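Long-range contacts in Lmo1499 protein (Listeria monocytogenes, PDB 4IIW), which probably acts as a membrane-bound lytic transglycosylase that cuts nascent peptidoglycan strands endolytically and so ends their elongation: residues B[110-115]-B[123-128]; B[179-184]-B[195-200]; B[117-122]-B[168-173]; B[225-230]-B[295-300]. All blocks are in the same frame, centred on the assembly; numbering follows the deposited sequence.

Contact 1 (B[110-115]-B[123-128])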
loop_
_atom_site.group_PDB
_atom_site.type_symbol
_atom_site.label_atom_id
_atom_site.label_comp_id
_atom_site.label_asym_id
_atom_site.label_seq_id
_atom_site.Cartn_x
_atom_site.Cartn_y
_atom_site.Cartn_z
ATOM N N LYS B 110 39.983 -11.232 8.255
ATOM C CA LYS B 110 40.907 -12.121 8.984
ATOM C C LYS B 110 40.193 -12.934 10.062
ATOM O O LYS B 110 39.095 -12.591 10.480
ATOM C CB LYS B 110 42.033 -11.287 9.624
ATOM C CG LYS B 110 42.836 -10.454 8.612
ATOM C CD LYS B 110 43.789 -9.504 9.308
ATOM C CE LYS B 110 44.594 -8.683 8.316
ATOM N NZ LYS B 110 45.523 -7.745 9.028
ATOM N N LEU B 111 40.836 -14.017 10.499
ATOM C CA LEU B 111 40.296 -14.883 11.549
ATOM C C LEU B 111 40.902 -14.503 12.895
ATOM O O LEU B 111 42.059 -14.821 13.154
ATOM C CB LEU B 111 40.609 -16.328 11.227
ATOM C CG LEU B 111 40.098 -17.389 12.186
ATOM C CD1 LEU B 111 38.610 -17.198 12.544
ATOM C CD2 LEU B 111 40.345 -18.761 11.545
ATOM N N VAL B 112 40.135 -13.803 13.737
ATOM C CA VAL B 112 40.620 -13.367 15.039
ATOM C C VAL B 112 40.126 -14.301 16.144
ATOM O O VAL B 112 38.942 -14.564 16.245
ATOM C CB VAL B 112 40.154 -11.930 15.360
ATOM C CG1 VAL B 112 40.775 -11.448 16.667
ATOM C CG2 VAL B 112 40.503 -10.979 14.205
ATOM N N ILE B 113 41.042 -14.806 16.962
ATOM C CA ILE B 113 40.682 -15.696 18.070
ATOM C C ILE B 113 41.119 -15.049 19.393
ATOM O O ILE B 113 42.310 -14.994 19.706
ATOM C CB ILE B 113 41.345 -17.091 17.935
ATOM C CG1 ILE B 113 40.950 -17.759 16.608
ATOM C CG2 ILE B 113 40.943 -17.965 19.090
ATOM C CD1 ILE B 113 39.460 -18.014 16.451
ATOM N N PRO B 114 40.165 -14.545 20.166
ATOM C CA PRO B 114 40.530 -13.913 21.418
ATOM C C PRO B 114 40.814 -14.883 22.570
ATOM O O PRO B 114 40.533 -16.082 22.485
ATOM C CB PRO B 114 39.287 -13.070 21.770
ATOM C CG PRO B 114 38.298 -13.239 20.629
ATOM C CD PRO B 114 38.718 -14.502 19.929
ATOM N N GLU B 115 41.368 -14.328 23.638
ATOM C CA GLU B 115 41.636 -15.045 24.871
ATOM C C GLU B 115 40.329 -15.416 25.583
ATOM O O GLU B 115 39.311 -14.743 25.432
ATOM C CB GLU B 115 42.396 -14.142 25.818
ATOM C CG GLU B 115 43.683 -13.611 25.283
ATOM C CD GLU B 115 44.233 -12.488 26.141
ATOM O OE1 GLU B 115 43.620 -12.171 27.193
ATOM O OE2 GLU B 115 45.283 -11.925 25.764
ATOM N N ALA B 123 35.109 -22.399 17.025
ATOM C CA ALA B 123 34.423 -23.006 15.889
ATOM C C ALA B 123 33.529 -21.986 15.165
ATOM O O ALA B 123 33.414 -22.018 13.935
ATOM C CB ALA B 123 33.625 -24.213 16.335
ATOM N N ASP B 124 32.909 -21.087 15.934
ATOM C CA ASP B 124 32.057 -20.023 15.380
ATOM C C ASP B 124 32.896 -19.035 14.582
ATOM O O ASP B 124 32.555 -18.688 13.460
ATOM C CB ASP B 124 31.354 -19.229 16.487
ATOM C CG ASP B 124 30.340 -20.048 17.271
ATOM O OD1 ASP B 124 29.595 -20.858 16.681
ATOM O OD2 ASP B 124 30.257 -19.831 18.495
ATOM N N ARG B 125 33.995 -18.572 15.162
ATOM C CA ARG B 125 34.832 -17.607 14.474
ATOM C C ARG B 125 35.332 -18.229 13.169
ATOM O O ARG B 125 35.362 -17.553 12.125
ATOM C CB ARG B 125 35.975 -17.128 15.372
ATOM C CG ARG B 125 35.495 -16.484 16.694
ATOM C CD ARG B 125 34.806 -15.134 16.503
ATOM N NE ARG B 125 35.743 -14.011 16.585
ATOM C CZ ARG B 125 35.700 -13.033 17.494
ATOM N NH1 ARG B 125 36.611 -12.066 17.468
ATOM N NH2 ARG B 125 34.739 -12.985 18.406
ATOM N N ILE B 126 35.675 -19.520 13.215
ATOM C CA ILE B 126 36.134 -20.233 12.021
ATOM C C ILE B 126 35.050 -20.278 10.936
ATOM O O ILE B 126 35.329 -19.969 9.778
ATOM C CB ILE B 126 36.589 -21.681 12.330
ATOM C CG1 ILE B 126 37.931 -21.664 13.063
ATOM C CG2 ILE B 126 36.725 -22.464 11.028
ATOM C CD1 ILE B 126 38.440 -23.054 13.565
ATOM N N VAL B 127 33.832 -20.682 11.311
ATOM C CA VAL B 127 32.699 -20.754 10.357
ATOM C C VAL B 127 32.362 -19.386 9.779
ATOM O O VAL B 127 32.144 -19.262 8.581
ATOM C CB VAL B 127 31.441 -21.440 10.990
ATOM C CG1 VAL B 127 30.131 -20.795 10.537
ATOM C CG2 VAL B 127 31.478 -22.948 10.715
ATOM N N ALA B 128 32.336 -18.364 10.627
ATOM C CA ALA B 128 32.084 -17.004 10.176
ATOM C C ALA B 128 33.127 -16.560 9.128
ATOM O O ALA B 128 32.804 -15.862 8.176
ATOM C CB ALA B 128 32.101 -16.059 11.359
#
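Polar contact between the two segments comes down to one bond, from Arg125 to the backbone carbonyl of Val112. The NE to Val112 O distance is 3.3 Å, and the N-H...O angle of 127° marks the bond as weak. The carbonyl oxygen lies oblique to the guanidinium, neither squarely over its face nor at its edge. Bends at chi2 and chi3 (-70° and -91°) turn the end of the arginine toward the strand, bringing NE to the Val112 carbonyl.

A second kind of contact is apolar cover of that same flat group. Pro114 lies over one face, with CD 4.0 Å above the guanidinium plane and displaced toward the rim; Pro114 CG is 3.8 Å from Arg125 NH1.

Aliphatic packing makes up the rest. Leu111 CD1 sits 3.9 Å from Arg125 CB, while its other branch, CD2, meets Ile126 CG1 at 4.1 Å, so one leucine fork touches two successive helical residues. Ile113 runs past the arginine in the opposite sense, its CD1 ending 3.8 Å from Arg125 CB. Ile193 and Met197 of helix 190-204 close in on the leucine from outside the two segments.

The arrangement is that of a short strand, paired antiparallel with strand 180-181, packed against helix 119-129, which follows it in the chain, within the YceG-like family region.

Contact 2 (B[179-184]-B[195-200]). With SO4 (sulfate ion), chain O.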
loop_
_atom_site.group_PDB
_atom_site.type_symbol
_atom_site.label_atom_id
_atom_site.label_comp_id
_atom_site.label_asym_id
_atom_site.label_seq_id
_atom_site.Cartn_x
_atom_site.Cartn_y
_atom_site.Cartn_z
ATOM N N ALA B 179 45.186 -15.372 18.645
ATOM C CA ALA B 179 45.944 -14.490 17.774
ATOM C C ALA B 179 45.094 -14.229 16.533
ATOM O O ALA B 179 43.934 -14.647 16.463
ATOM C CB ALA B 179 47.278 -15.132 17.384
ATOM N N THR B 180 45.661 -13.521 15.569
ATOM C CA THR B 180 44.986 -13.238 14.320
ATOM C C THR B 180 45.647 -14.098 13.299
ATOM O O THR B 180 46.848 -14.118 13.223
ATOM C CB THR B 180 45.119 -11.768 13.929
ATOM O OG1 THR B 180 44.427 -10.979 14.893
ATOM C CG2 THR B 180 44.504 -11.505 12.564
ATOM N N TYR B 181 44.864 -14.836 12.529
ATOM C CA TYR B 181 45.408 -15.738 11.512
ATOM C C TYR B 181 44.825 -15.369 10.166
ATOM O O TYR B 181 43.729 -14.820 10.119
ATOM C CB TYR B 181 44.991 -17.173 11.828
ATOM C CG TYR B 181 45.379 -17.637 13.204
ATOM C CD1 TYR B 181 44.554 -17.386 14.308
ATOM C CD2 TYR B 181 46.565 -18.343 13.411
ATOM C CE1 TYR B 181 44.916 -17.810 15.575
ATOM C CE2 TYR B 181 46.931 -18.774 14.676
ATOM C CZ TYR B 181 46.113 -18.505 15.750
ATOM O OH TYR B 181 46.487 -18.950 16.998
ATOM N N THR B 182 45.556 -15.661 9.088
ATOM C CA THR B 182 45.074 -15.431 7.712
ATOM C C THR B 182 45.555 -16.604 6.855
ATOM O O THR B 182 46.576 -17.214 7.158
ATOM C CB THR B 182 45.583 -14.119 7.108
ATOM O OG1 THR B 182 46.978 -14.223 6.881
ATOM C CG2 THR B 182 45.328 -12.946 8.042
ATOM N N PHE B 183 44.824 -16.909 5.787
ATOM C CA PHE B 183 45.145 -18.060 4.951
ATOM C C PHE B 183 45.154 -17.705 3.483
ATOM O O PHE B 183 44.217 -17.084 2.992
ATOM C CB PHE B 183 44.140 -19.184 5.239
ATOM C CG PHE B 183 44.149 -19.604 6.670
ATOM C CD1 PHE B 183 44.980 -20.613 7.099
ATOM C CD2 PHE B 183 43.390 -18.934 7.602
ATOM C CE1 PHE B 183 45.041 -20.970 8.429
ATOM C CE2 PHE B 183 43.434 -19.290 8.941
ATOM C CZ PHE B 183 44.266 -20.315 9.355
ATOM N N LYS B 184 46.230 -18.087 2.792
ATOM C CA LYS B 184 46.351 -17.823 1.358
ATOM C C LYS B 184 45.428 -18.728 0.546
ATOM O O LYS B 184 44.926 -18.312 -0.508
ATOM C CB LYS B 184 47.796 -18.030 0.875
ATOM C CG LYS B 184 48.833 -17.087 1.490
ATOM C CD LYS B 184 50.244 -17.387 0.961
ATOM C CE LYS B 184 51.307 -16.544 1.668
ATOM N NZ LYS B 184 52.670 -16.743 1.092
ATOM N N THR B 195 45.449 -26.561 12.739
ATOM C CA THR B 195 46.880 -26.808 12.833
ATOM C C THR B 195 47.631 -25.507 13.055
ATOM O O THR B 195 48.545 -25.473 13.864
ATOM C CB THR B 195 47.440 -27.554 11.603
ATOM O OG1 THR B 195 46.820 -28.837 11.511
ATOM C CG2 THR B 195 48.990 -27.740 11.690
ATOM N N GLU B 196 47.262 -24.437 12.368
ATOM C CA GLU B 196 47.983 -23.175 12.559
ATOM C C GLU B 196 47.849 -22.636 13.981
ATOM O O GLU B 196 48.773 -22.026 14.507
ATOM C CB GLU B 196 47.550 -22.110 11.555
ATOM C CG GLU B 196 47.986 -22.422 10.150
ATOM C CD GLU B 196 49.499 -22.434 10.006
ATOM O OE1 GLU B 196 50.140 -21.382 10.243
ATOM O OE2 GLU B 196 50.040 -23.493 9.630
HETATM N N MSE B 197 46.713 -22.880 14.607
HETATM C CA MSE B 197 46.494 -22.417 15.964
HETATM C C MSE B 197 47.301 -23.265 16.936
HETATM O O MSE B 197 47.842 -22.737 17.927
HETATM C CB MSE B 197 45.019 -22.459 16.308
HETATM C CG MSE B 197 44.165 -21.600 15.380
HETATM SE SE MSE B 197 42.256 -21.701 15.817
HETATM C CE MSE B 197 41.593 -20.556 14.407
ATOM N N VAL B 198 47.401 -24.565 16.667
ATOM C CA VAL B 198 48.194 -25.431 17.534
ATOM C C VAL B 198 49.689 -25.063 17.398
ATOM O O VAL B 198 50.429 -25.045 18.378
ATOM C CB VAL B 198 47.946 -26.933 17.262
ATOM C CG1 VAL B 198 48.925 -27.775 18.038
ATOM C CG2 VAL B 198 46.515 -27.308 17.637
ATOM N N LYS B 199 50.106 -24.733 16.183
ATOM C CA LYS B 199 51.473 -24.310 15.931
ATOM C C LYS B 199 51.776 -23.005 16.652
ATOM O O LYS B 199 52.864 -22.833 17.189
ATOM C CB LYS B 199 51.722 -24.175 14.422
ATOM C CG LYS B 199 52.929 -23.339 14.056
ATOM C CD LYS B 199 53.438 -23.631 12.678
ATOM C CE LYS B 199 52.391 -23.536 11.614
ATOM N NZ LYS B 199 52.964 -23.895 10.284
ATOM N N ALA B 200 50.828 -22.079 16.661
ATOM C CA ALA B 200 51.050 -20.813 17.359
ATOM C C ALA B 200 51.301 -21.082 18.853
ATOM O O ALA B 200 52.173 -20.461 19.463
ATOM C CB ALA B 200 49.871 -19.872 17.172
HETATM S S SO4 O . 48.696 -11.528 16.660
HETATM O O1 SO4 O . 50.029 -12.067 16.401
HETATM O O2 SO4 O . 47.722 -12.323 15.931
HETATM O O3 SO4 O . 48.411 -11.586 18.091
HETATM O O4 SO4 O . 48.633 -10.136 16.223
#
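Selenomethionine Met197 lies over one face of the Tyr181 ring, an arrangement in which the methylene and not the selenium makes the closer approach. CG is 4.0 Å from the ring centroid and 22° off the ring normal, which fits a CH-pi contact displaced toward the rim. Met197 SE, 5.2 Å from the same centroid, stands oblique to the ring in a looser Met-aromatic contact. Beyond CG the chain is extended, and this carries the selenium past the tyrosine.

The same ring is met at its edge, near its plane, by Ala200 CB, which is 3.5 Å from Tyr181 OH. That hydroxyl is hydrogen-bonded to Tyr177 O, so the polar end of the tyrosine is satisfied just before the strand segment begins.

Phe183 meets Glu196, the residue before Met197. Its CE1 is 3.7 Å from Glu196 CG, an apolar contact with the bent glutamate chain, and the ring and carboxylate planes stand 89° apart. The carboxylate itself turns along the helix to Lys199, with Glu196 OE2 and Lys199 NZ 3.0 Å apart in a salt bridge whose hydrogen bond is weak.

Helix 190-204 thus lies against strand 180-181 through its Glu196, Met197 and Ala200 side, while Met197 reaches further to Leu111 of strand 111-112 and to Ile122 and Ile126 of helix 119-129.

Contact 3 (B[117-122]-B[168-173])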
loop_
_atom_site.group_PDB
_atom_site.type_symbol
_atom_site.label_atom_id
_atom_site.label_comp_id
_atom_site.label_asym_id
_atom_site.label_seq_id
_atom_site.Cartn_x
_atom_site.Cartn_y
_atom_site.Cartn_z
ATOM N N TYR B 117 38.519 -18.013 25.126
ATOM C CA TYR B 117 37.627 -18.726 24.238
ATOM C C TYR B 117 37.788 -20.236 24.319
ATOM O O TYR B 117 38.898 -20.752 24.443
ATOM C CB TYR B 117 37.838 -18.277 22.784
ATOM C CG TYR B 117 36.880 -17.221 22.314
ATOM C CD1 TYR B 117 36.557 -16.147 23.127
ATOM C CD2 TYR B 117 36.336 -17.263 21.024
ATOM C CE1 TYR B 117 35.673 -15.157 22.701
ATOM C CE2 TYR B 117 35.445 -16.263 20.579
ATOM C CZ TYR B 117 35.121 -15.216 21.433
ATOM O OH TYR B 117 34.256 -14.212 21.059
ATOM N N THR B 118 36.652 -20.922 24.224
ATOM C CA THR B 118 36.581 -22.376 24.218
ATOM C C THR B 118 36.594 -22.844 22.780
ATOM O O THR B 118 36.420 -22.046 21.860
ATOM C CB THR B 118 35.260 -22.836 24.798
ATOM O OG1 THR B 118 34.183 -22.429 23.924
ATOM C CG2 THR B 118 35.053 -22.231 26.185
ATOM N N LEU B 119 36.758 -24.140 22.568
ATOM C CA LEU B 119 36.766 -24.670 21.191
ATOM C C LEU B 119 35.430 -24.386 20.483
ATOM O O LEU B 119 35.398 -24.164 19.284
ATOM C CB LEU B 119 37.053 -26.178 21.160
ATOM C CG LEU B 119 38.364 -26.714 21.752
ATOM C CD1 LEU B 119 38.392 -28.241 21.594
ATOM C CD2 LEU B 119 39.595 -26.092 21.114
ATOM N N ASP B 120 34.329 -24.370 21.223
ATOM C CA ASP B 120 33.022 -24.124 20.591
ATOM C C ASP B 120 32.987 -22.720 19.956
ATOM O O ASP B 120 32.531 -22.546 18.827
ATOM C CB ASP B 120 31.866 -24.277 21.589
ATOM C CG ASP B 120 30.585 -24.745 20.918
ATOM O OD1 ASP B 120 30.504 -25.964 20.623
ATOM O OD2 ASP B 120 29.655 -23.925 20.712
ATOM N N GLN B 121 33.495 -21.741 20.701
ATOM C CA GLN B 121 33.522 -20.345 20.257
ATOM C C GLN B 121 34.509 -20.148 19.110
ATOM O O GLN B 121 34.263 -19.353 18.195
ATOM C CB GLN B 121 33.853 -19.420 21.437
ATOM C CG GLN B 121 32.801 -19.442 22.539
ATOM C CD GLN B 121 33.221 -18.722 23.819
ATOM O OE1 GLN B 121 34.342 -18.861 24.291
ATOM N NE2 GLN B 121 32.288 -17.992 24.410
ATOM N N ILE B 122 35.620 -20.883 19.157
ATOM C CA ILE B 122 36.605 -20.825 18.094
ATOM C C ILE B 122 35.936 -21.376 16.849
ATOM O O ILE B 122 36.140 -20.866 15.751
ATOM C CB ILE B 122 37.887 -21.620 18.448
ATOM C CG1 ILE B 122 38.603 -20.954 19.632
ATOM C CG2 ILE B 122 38.866 -21.689 17.246
ATOM C CD1 ILE B 122 39.790 -21.758 20.194
ATOM N N ILE B 168 38.884 -35.989 29.917
ATOM C CA ILE B 168 38.841 -34.716 29.215
ATOM C C ILE B 168 37.652 -34.667 28.283
ATOM O O ILE B 168 37.396 -35.637 27.569
ATOM C CB ILE B 168 40.117 -34.512 28.368
ATOM C CG1 ILE B 168 41.332 -34.378 29.286
ATOM C CG2 ILE B 168 39.981 -33.293 27.462
ATOM C CD1 ILE B 168 42.664 -34.270 28.554
ATOM N N LYS B 169 36.925 -33.551 28.268
ATOM C CA LYS B 169 35.803 -33.414 27.332
ATOM C C LYS B 169 36.284 -33.269 25.888
ATOM O O LYS B 169 35.845 -34.008 25.013
ATOM C CB LYS B 169 34.946 -32.199 27.639
ATOM C CG LYS B 169 33.857 -32.387 28.638
ATOM C CD LYS B 169 32.908 -31.195 28.488
ATOM C CE LYS B 169 31.595 -31.369 29.184
ATOM N NZ LYS B 169 30.752 -30.195 28.833
ATOM N N HIS B 170 37.160 -32.292 25.644
ATOM C CA HIS B 170 37.672 -32.029 24.296
ATOM C C HIS B 170 39.197 -31.938 24.313
ATOM O O HIS B 170 39.763 -30.945 24.720
ATOM C CB HIS B 170 37.061 -30.740 23.744
ATOM C CG HIS B 170 35.566 -30.701 23.818
ATOM N ND1 HIS B 170 34.765 -31.590 23.130
ATOM C CD2 HIS B 170 34.726 -29.866 24.475
ATOM C CE1 HIS B 170 33.497 -31.317 23.377
ATOM N NE2 HIS B 170 33.445 -30.273 24.185
ATOM N N PRO B 171 39.864 -32.975 23.830
ATOM C CA PRO B 171 41.316 -33.064 23.903
ATOM C C PRO B 171 42.131 -31.779 23.667
ATOM O O PRO B 171 43.052 -31.518 24.426
ATOM C CB PRO B 171 41.637 -34.108 22.846
ATOM C CG PRO B 171 40.446 -34.989 22.860
ATOM C CD PRO B 171 39.294 -34.084 23.047
ATOM N N LEU B 172 41.786 -30.987 22.652
ATOM C CA LEU B 172 42.571 -29.786 22.314
ATOM C C LEU B 172 42.083 -28.511 22.995
ATOM O O LEU B 172 42.551 -27.402 22.688
ATOM C CB LEU B 172 42.637 -29.603 20.788
ATOM C CG LEU B 172 43.293 -30.773 20.027
ATOM C CD1 LEU B 172 43.132 -30.611 18.526
ATOM C CD2 LEU B 172 44.767 -30.908 20.361
ATOM N N GLU B 173 41.160 -28.643 23.934
ATOM C CA GLU B 173 40.672 -27.465 24.643
ATOM C C GLU B 173 41.896 -26.796 25.244
ATOM O O GLU B 173 42.673 -27.435 25.930
ATOM C CB GLU B 173 39.670 -27.854 25.731
ATOM C CG GLU B 173 38.923 -26.678 26.308
ATOM C CD GLU B 173 37.858 -26.122 25.361
ATOM O OE1 GLU B 173 36.826 -26.800 25.132
ATOM O OE2 GLU B 173 38.035 -24.987 24.876
#
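The Glu173 carboxylate is the flat group that binds across this contact: Leu119 N meets its OE2 on the syn side, 19° out of the carboxylate plane. The His170 ring has Lys169 CB over one face, 3.9 Å above its plane, and Leu119 CD1 reaches it obliquely, at neither face nor edge. Over one face of the Tyr117 ring lies Gln121 OE1, 3.5 Å above the plane and offset toward the rim.

The crossing bond runs 2.8 Å from Leu119 N to Glu173 OE2, with an N-H...O angle of 139°. Glu173 gets there by setting CG anti to its backbone N (chi1 -168°) and bending at chi2, which folds the carboxylate back toward the helix start. Its other oxygen, OE1, is hydrogen-bonded to Tyr264 OH, so both oxygens are engaged.

Both branches of Leu119 touch the loop: CD1 is 3.6 Å from His170 CB, and CD2 lies 3.6 Å from Leu172 O. The loop makes a type I turn from His170 to Glu173, and His170 ND1 is hydrogen-bonded to Asp143 OD2.

Thr118 is the N-cap of helix 119-129 and forms a capping box with Gln121; Thr118 N donates to Gln121 OE1 at 3.1 Å, and the return bond to Thr118 OG1 is weak. The carboxylate therefore takes up a further N-H of the first helical turn, and the positive end of the helix dipole would be expected to favour its ionised form.

Contact 4 (B[225-230]-B[295-300])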
loop_
_atom_site.group_PDB
_atom_site.type_symbol
_atom_site.label_atom_id
_atom_site.label_comp_id
_atom_site.label_asym_id
_atom_site.label_seq_id
_atom_site.Cartn_x
_atom_site.Cartn_y
_atom_site.Cartn_z
HETATM N N MSE B 225 45.997 -24.270 34.540
HETATM C CA MSE B 225 46.035 -23.120 35.462
HETATM C C MSE B 225 45.805 -21.845 34.753
HETATM O O MSE B 225 45.056 -21.005 35.217
HETATM C CB MSE B 225 47.377 -22.954 36.173
HETATM C CG MSE B 225 47.322 -23.267 37.605
HETATM SE SE MSE B 225 46.157 -22.081 38.628
HETATM C CE MSE B 225 46.467 -23.097 40.248
ATOM N N SER B 226 46.507 -21.672 33.650
ATOM C CA SER B 226 46.373 -20.449 32.892
ATOM C C SER B 226 44.909 -20.181 32.592
ATOM O O SER B 226 44.455 -19.068 32.798
ATOM C CB SER B 226 47.187 -20.514 31.600
ATOM O OG SER B 226 48.563 -20.610 31.902
ATOM N N SER B 227 44.168 -21.209 32.169
ATOM C CA SER B 227 42.763 -21.025 31.791
ATOM C C SER B 227 41.835 -20.652 32.947
ATOM O O SER B 227 40.957 -19.789 32.783
ATOM C CB SER B 227 42.198 -22.260 31.079
ATOM O OG SER B 227 42.163 -23.361 31.950
ATOM N N ILE B 228 41.994 -21.303 34.103
ATOM C CA ILE B 228 41.126 -20.977 35.228
ATOM C C ILE B 228 41.452 -19.563 35.700
ATOM O O ILE B 228 40.567 -18.858 36.210
ATOM C CB ILE B 228 41.157 -22.022 36.364
ATOM C CG1 ILE B 228 42.492 -22.080 37.076
ATOM C CG2 ILE B 228 40.850 -23.397 35.824
ATOM C CD1 ILE B 228 42.496 -23.095 38.223
ATOM N N ILE B 229 42.710 -19.143 35.507
ATOM C CA ILE B 229 43.131 -17.773 35.849
ATOM C C ILE B 229 42.504 -16.806 34.852
ATOM O O ILE B 229 41.981 -15.763 35.249
ATOM C CB ILE B 229 44.684 -17.575 35.848
ATOM C CG1 ILE B 229 45.363 -18.427 36.926
ATOM C CG2 ILE B 229 45.049 -16.135 36.116
ATOM C CD1 ILE B 229 46.904 -18.412 36.849
ATOM N N GLU B 230 42.547 -17.165 33.564
ATOM C CA GLU B 230 41.979 -16.321 32.496
ATOM C C GLU B 230 40.488 -16.012 32.708
ATOM O O GLU B 230 40.100 -14.852 32.727
ATOM C CB GLU B 230 42.159 -16.966 31.120
ATOM C CG GLU B 230 41.743 -16.072 29.934
ATOM C CD GLU B 230 42.761 -14.984 29.609
ATOM O OE1 GLU B 230 43.951 -15.179 29.918
ATOM O OE2 GLU B 230 42.381 -13.941 29.012
ATOM N N GLY B 295 41.734 -30.832 32.310
ATOM C CA GLY B 295 42.360 -30.054 31.254
ATOM C C GLY B 295 41.880 -28.611 31.326
ATOM O O GLY B 295 41.068 -28.263 32.186
ATOM N N PRO B 296 42.400 -27.755 30.446
ATOM C CA PRO B 296 42.010 -26.355 30.393
ATOM C C PRO B 296 40.551 -26.195 30.024
ATOM O O PRO B 296 39.971 -27.113 29.423
ATOM C CB PRO B 296 42.873 -25.799 29.249
ATOM C CG PRO B 296 44.030 -26.720 29.177
ATOM C CD PRO B 296 43.529 -28.048 29.548
ATOM N N ILE B 297 39.979 -25.036 30.361
ATOM C CA ILE B 297 38.587 -24.719 30.020
ATOM C C ILE B 297 38.487 -23.613 28.952
ATOM O O ILE B 297 37.393 -23.141 28.624
ATOM C CB ILE B 297 37.781 -24.305 31.251
ATOM C CG1 ILE B 297 38.359 -23.031 31.881
ATOM C CG2 ILE B 297 37.754 -25.448 32.242
ATOM C CD1 ILE B 297 37.441 -22.394 32.959
ATOM N N SER B 298 39.638 -23.200 28.425
ATOM C CA SER B 298 39.699 -22.172 27.392
ATOM C C SER B 298 41.159 -21.943 27.050
ATOM O O SER B 298 42.022 -22.590 27.624
ATOM C CB SER B 298 39.109 -20.852 27.899
ATOM O OG SER B 298 39.962 -20.293 28.878
ATOM N N ASN B 299 41.433 -21.030 26.119
ATOM C CA ASN B 299 42.814 -20.649 25.823
ATOM C C ASN B 299 43.175 -19.459 26.729
ATOM O O ASN B 299 42.313 -18.948 27.429
ATOM C CB ASN B 299 43.041 -20.361 24.336
ATOM C CG ASN B 299 42.148 -19.282 23.799
ATOM O OD1 ASN B 299 41.453 -18.582 24.550
ATOM N ND2 ASN B 299 42.165 -19.128 22.488
ATOM N N SER B 300 44.433 -19.033 26.714
ATOM C CA SER B 300 44.909 -17.989 27.622
ATOM C C SER B 300 45.846 -16.997 26.975
ATOM O O SER B 300 46.556 -17.329 26.032
ATOM C CB SER B 300 45.680 -18.639 28.775
ATOM O OG SER B 300 44.892 -19.570 29.492
#
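Helix residue Ser227 comes closest to Ser298, their CA atoms 5.5 Å apart, where the loop 295-300 passes alongside the helix 225-230. The helix keeps its regular backbone bonds, such as Glu230 N to Ser226 O. The loop, with no regular structure, is bent at Ile297 and then almost fully stretched at Ser298.

Ser227 makes the hydrogen bond to the loop. Its OG lies between the backbone N and the carbonyl carbon (chi1 65°), which directs it at the loop, and it accepts from Ile297 N at 3.2 Å with a nearly straight N-H...O angle of 162°. The same hydroxyl is hydrogen-bonded to Thr224 O one turn back, so one buried oxygen serves both the loop and its own helix. Around it, Pro296 CB lies 3.7 Å from Ser227 OG and Ile297 CG1 lies 3.8 Å from it.

Ser300 OG rests 3.3 Å from Ser226 CB; it is also close to Ser227 N, but the angle there is too poor for a bond. Glu230 runs by the loop with CG 3.9 Å from Asn299 O, and its OE1 goes on to Ser304 OG and Gly301 N. Within the loop, Ser298 OG donates to Asn299 O at 3.1 Å.

The side chain of Ile297 is about 7 Å from that of Glu232, predicted to be important for catalysis. Helix 219-232 is thus flanked by the loop, by helix 302-309 at Ser226 and Ile229, and by helix 239-251 at Met225, Ile228 and Ile229.

How the contacts relate
Contacts 1 and 3 interleave along the chain and share helix 119-129, their centres about 13 Å apart: contact 3 holds its start and contact 1 lies further along it. Contact 2 comes later and joins contact 1 through the two-stranded antiparallel sheet of strands 111-112 and 180-181, with centres about 11 Å apart. Contact 4 closes last, about 11 Å from contact 3, centre to centre. Contact 3 meets it through Tyr117, just before helix 119-129, whose N donates to Asn299 OD1; contact 1 meets it through Pro114 and Glu115, also at Asn299. Contacts 2 and 4 do not touch. The segment leaving the small sheet and the helix start thus both border the loop near the predicted catalytic residue Glu232.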